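Xylose isomerase-like TIM barrel (Anabaena variabilis ATCC 29413, PDB 2QW5) probably acts as a metal-dependent sugar or sugar phosphate isomerase or epimerase, holding a zinc ion and D-xylose in its barrel pocket. Local coordinates at residues S9-T20 / I278-F289. Sequence-based numbering, arbitrary orientation.
Sequences SDIYISFFMFTT and IAVEIFNAIPAF. With ZN (zinc ion), chain D; XLS (D-xylose), chain C.
Phe16 meets Phe289 over one ring face, where CZ of Phe289 sits off-centre toward the rim, 3.5 Å from Phe16 CD1. This is a T-shaped pair, the edge of Phe289 on the face of Phe16, with planes at 82°. At the edge of Phe16, near its plane, lies Glu281 OE2. Phe283 runs alongside Phe16, the two rings inclined by 29° and slid apart so that they barely overlap, while Phe283 CD2 covers the centre of one Phe289 face. The cluster reaches the bound sugar through Phe283 CZ, 3.5 Å from xylose C1. Glu281, with CG anti to the backbone N (chi1 -164°) and its chain extended beyond, carries OE1 to the zinc ion at 2.1 Å; Glu183, Asp216 and Gln247 complete the protein ligands, and a water joins metal to xylose O1. Ser14 OG accepts from Phe16 N in an ST turn, pinning the start of the 3-10 segment that carries the ring. Asn284 grips this 3-10 segment twice: its N bonds Phe16 O, and its ND2 bonds Met17 O in the carbonyl plane at 3.0 Å, ND2 also binding Phe300 O. The bent selenomethionine Met17 lies beside Ile282, CE 3.6 Å from its CG2. A water accepts from Ile282 N and donates to Ser14 O, bridging the backbones where the regular strand pairing ends. Before that point strands 11-14 and 278-280 pair in parallel, four backbone bonds running from Ile278 N to Asp10 O through Ser14 N to Val280 O. They are the first and last strands of the eight-stranded TIM barrel, so their pairing closes it: strand 47-51 flanks 11-14, strand 243-248 flanks 278-280, and the aromatic cluster follows their C-terminal ends, beside the metal and sugar site.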
# COMPACT_ATOMS: atom_id res chain seq x y z
N SER A 9 -11.78 -15.85 41.32
CA SER A 9 -11.47 -16.41 40.00
C SER A 9 -9.96 -16.36 39.67
O SER A 9 -9.18 -15.63 40.27
CB SER A 9 -12.29 -15.72 38.90
OG SER A 9 -11.91 -14.37 38.76
N ASP A 10 -9.56 -17.23 38.74
CA ASP A 10 -8.18 -17.29 38.24
C ASP A 10 -8.02 -16.16 37.22
O ASP A 10 -8.90 -15.95 36.36
CB ASP A 10 -7.90 -18.63 37.52
CG ASP A 10 -7.70 -19.78 38.48
OD1 ASP A 10 -7.51 -19.56 39.68
OD2 ASP A 10 -7.69 -20.92 38.00
N ILE A 11 -6.91 -15.46 37.33
CA ILE A 11 -6.59 -14.37 36.43
C ILE A 11 -5.37 -14.79 35.64
O ILE A 11 -4.33 -15.13 36.22
CB ILE A 11 -6.32 -13.02 37.19
CG1 ILE A 11 -7.45 -12.68 38.15
CG2 ILE A 11 -6.07 -11.85 36.20
CD1 ILE A 11 -8.79 -12.61 37.48
N TYR A 12 -5.49 -14.76 34.31
CA TYR A 12 -4.39 -15.09 33.39
C TYR A 12 -3.89 -13.79 32.75
O TYR A 12 -4.53 -12.76 32.89
CB TYR A 12 -4.88 -15.99 32.27
CG TYR A 12 -5.24 -17.43 32.62
CD1 TYR A 12 -5.45 -17.87 33.95
CD2 TYR A 12 -5.52 -18.34 31.58
CE1 TYR A 12 -5.84 -19.22 34.20
CE2 TYR A 12 -5.90 -19.65 31.84
CZ TYR A 12 -6.06 -20.09 33.14
OH TYR A 12 -6.45 -21.39 33.36
N ILE A 13 -2.74 -13.84 32.11
CA ILE A 13 -2.25 -12.72 31.29
C ILE A 13 -1.72 -13.22 29.96
O ILE A 13 -1.10 -14.27 29.88
CB ILE A 13 -1.22 -11.87 32.04
CG1 ILE A 13 -0.87 -10.62 31.23
CG2 ILE A 13 -0.01 -12.73 32.45
CD1 ILE A 13 -0.12 -9.52 32.03
N SER A 14 -1.99 -12.46 28.89
CA SER A 14 -1.51 -12.79 27.56
C SER A 14 -0.01 -12.50 27.37
O SER A 14 0.47 -11.45 27.75
CB SER A 14 -2.23 -11.96 26.51
OG SER A 14 -1.70 -12.24 25.24
N PHE A 15 0.68 -13.42 26.67
CA PHE A 15 2.08 -13.20 26.24
C PHE A 15 2.22 -12.13 25.14
O PHE A 15 3.34 -11.84 24.77
CB PHE A 15 2.83 -14.52 25.90
CG PHE A 15 3.80 -14.92 26.96
CD1 PHE A 15 3.35 -15.11 28.28
CD2 PHE A 15 5.17 -15.06 26.68
CE1 PHE A 15 4.24 -15.46 29.29
CE2 PHE A 15 6.08 -15.39 27.71
CZ PHE A 15 5.61 -15.61 29.01
N PHE A 16 1.11 -11.56 24.63
CA PHE A 16 1.19 -10.35 23.75
C PHE A 16 1.84 -9.10 24.42
O PHE A 16 2.07 -8.09 23.75
CB PHE A 16 -0.18 -9.98 23.20
CG PHE A 16 -0.74 -10.98 22.23
CD1 PHE A 16 0.07 -11.71 21.35
CD2 PHE A 16 -2.11 -11.12 22.11
CE1 PHE A 16 -0.46 -12.54 20.40
CE2 PHE A 16 -2.64 -11.99 21.16
CZ PHE A 16 -1.81 -12.69 20.29
N MSE A 17 2.06 -9.15 25.75
CA MSE A 17 2.84 -8.15 26.46
C MSE A 17 4.30 -8.24 25.96
O MSE A 17 5.04 -7.25 26.05
CB MSE A 17 2.81 -8.41 27.96
CG MSE A 17 3.61 -7.40 28.85
SE MSE A 17 2.90 -5.63 28.64
CE MSE A 17 1.60 -5.72 29.99
N PHE A 18 4.72 -9.42 25.46
CA PHE A 18 6.11 -9.68 25.05
C PHE A 18 6.35 -10.11 23.61
O PHE A 18 7.38 -9.75 23.03
CB PHE A 18 6.70 -10.81 25.94
CG PHE A 18 6.43 -10.64 27.39
CD1 PHE A 18 7.05 -9.65 28.12
CD2 PHE A 18 5.56 -11.49 28.06
CE1 PHE A 18 6.80 -9.48 29.48
CE2 PHE A 18 5.29 -11.32 29.42
CZ PHE A 18 5.93 -10.32 30.14
N THR A 19 5.43 -10.90 23.04
CA THR A 19 5.72 -11.57 21.78
C THR A 19 4.52 -12.16 21.09
O THR A 19 3.46 -12.24 21.69
CB THR A 19 6.70 -12.74 22.08
OG1 THR A 19 7.25 -13.25 20.87
CG2 THR A 19 6.02 -13.87 22.89
N THR A 20 4.67 -12.51 19.82
CA THR A 20 3.66 -13.28 19.06
C THR A 20 4.17 -14.73 18.76
O THR A 20 3.46 -15.55 18.12
CB THR A 20 3.23 -12.60 17.74
OG1 THR A 20 4.32 -12.58 16.84
CG2 THR A 20 2.74 -11.22 17.98
N ILE A 278 -10.35 -15.44 33.83
CA ILE A 278 -10.48 -14.10 33.22
C ILE A 278 -9.08 -13.70 32.78
O ILE A 278 -8.22 -13.58 33.62
CB ILE A 278 -11.02 -13.05 34.24
CG1 ILE A 278 -12.42 -13.41 34.74
CG2 ILE A 278 -11.03 -11.65 33.62
CD1 ILE A 278 -13.49 -13.35 33.67
N ALA A 279 -8.84 -13.53 31.47
CA ALA A 279 -7.49 -13.19 30.96
C ALA A 279 -7.28 -11.69 30.71
O ALA A 279 -8.10 -11.06 30.10
CB ALA A 279 -7.18 -13.94 29.72
N VAL A 280 -6.19 -11.15 31.24
CA VAL A 280 -5.76 -9.78 30.98
C VAL A 280 -5.05 -9.85 29.62
O VAL A 280 -4.05 -10.55 29.50
CB VAL A 280 -4.75 -9.29 32.06
CG1 VAL A 280 -4.03 -8.00 31.60
CG2 VAL A 280 -5.47 -9.11 33.39
N GLU A 281 -5.58 -9.17 28.60
CA GLU A 281 -4.96 -9.17 27.27
C GLU A 281 -4.48 -7.76 26.88
O GLU A 281 -5.26 -6.94 26.40
CB GLU A 281 -5.88 -9.73 26.23
CG GLU A 281 -5.08 -10.08 24.95
CD GLU A 281 -5.94 -10.62 23.87
OE1 GLU A 281 -6.98 -9.95 23.62
OE2 GLU A 281 -5.58 -11.66 23.27
N ILE A 282 -3.20 -7.51 27.09
CA ILE A 282 -2.56 -6.25 26.80
C ILE A 282 -1.57 -6.50 25.64
O ILE A 282 -0.68 -7.38 25.72
CB ILE A 282 -1.83 -5.70 28.08
CG1 ILE A 282 -2.88 -5.36 29.18
CG2 ILE A 282 -0.97 -4.45 27.74
CD1 ILE A 282 -2.27 -4.88 30.49
N PHE A 283 -1.72 -5.69 24.59
CA PHE A 283 -0.90 -5.73 23.39
C PHE A 283 0.20 -4.70 23.58
O PHE A 283 -0.03 -3.51 23.47
CB PHE A 283 -1.73 -5.42 22.14
CG PHE A 283 -2.63 -6.54 21.75
CD1 PHE A 283 -3.78 -6.79 22.47
CD2 PHE A 283 -2.32 -7.36 20.68
CE1 PHE A 283 -4.65 -7.84 22.11
CE2 PHE A 283 -3.21 -8.41 20.31
CZ PHE A 283 -4.35 -8.63 21.05
N ASN A 284 1.40 -5.13 23.92
CA ASN A 284 2.49 -4.16 24.10
C ASN A 284 2.90 -3.56 22.73
O ASN A 284 2.63 -4.14 21.68
CB ASN A 284 3.64 -4.84 24.84
CG ASN A 284 4.63 -3.87 25.41
OD1 ASN A 284 4.39 -2.66 25.39
ND2 ASN A 284 5.77 -4.39 25.95
N ALA A 285 3.47 -2.36 22.73
CA ALA A 285 3.96 -1.73 21.48
C ALA A 285 5.29 -2.42 21.04
O ALA A 285 6.38 -1.87 21.16
CB ALA A 285 4.09 -0.21 21.63
N ILE A 286 5.14 -3.67 20.57
CA ILE A 286 6.24 -4.49 20.09
C ILE A 286 6.12 -4.45 18.59
O ILE A 286 4.99 -4.23 18.05
CB ILE A 286 6.24 -5.99 20.63
CG1 ILE A 286 4.92 -6.72 20.31
CG2 ILE A 286 6.56 -6.01 22.13
CD1 ILE A 286 4.93 -8.24 20.61
N PRO A 287 7.22 -4.71 17.87
CA PRO A 287 7.18 -4.66 16.39
C PRO A 287 5.99 -5.39 15.73
O PRO A 287 5.43 -4.87 14.75
CB PRO A 287 8.51 -5.29 16.00
CG PRO A 287 9.44 -4.82 17.09
CD PRO A 287 8.60 -5.02 18.33
N ALA A 288 5.54 -6.51 16.29
CA ALA A 288 4.41 -7.22 15.71
C ALA A 288 3.09 -6.43 15.70
O ALA A 288 2.26 -6.71 14.83
CB ALA A 288 4.23 -8.60 16.36
N PHE A 289 2.92 -5.44 16.60
CA PHE A 289 1.67 -4.73 16.75
C PHE A 289 1.67 -3.25 16.44
O PHE A 289 0.60 -2.71 16.26
CB PHE A 289 1.11 -4.93 18.17
CG PHE A 289 0.82 -6.38 18.50
CD1 PHE A 289 -0.01 -7.13 17.67
CD2 PHE A 289 1.37 -6.98 19.61
CE1 PHE A 289 -0.26 -8.47 17.94
CE2 PHE A 289 1.13 -8.33 19.88
CZ PHE A 289 0.31 -9.06 19.05
ZN ZN D . -8.58 -10.63 22.43
C1 XLS C . -6.18 -9.77 18.31
C2 XLS C . -6.15 -11.19 17.76
C3 XLS C . -4.89 -11.52 16.88
C4 XLS C . -4.35 -12.92 17.06
O1 XLS C . -7.35 -8.96 18.48
O2 XLS C . -6.37 -12.15 18.80
O3 XLS C . -3.74 -10.68 16.99
O4 XLS C . -5.40 -13.82 16.93
O HOH W 1 -0.82 -8.94 28.05
O HOH W 2 -7.75 -9.60 20.90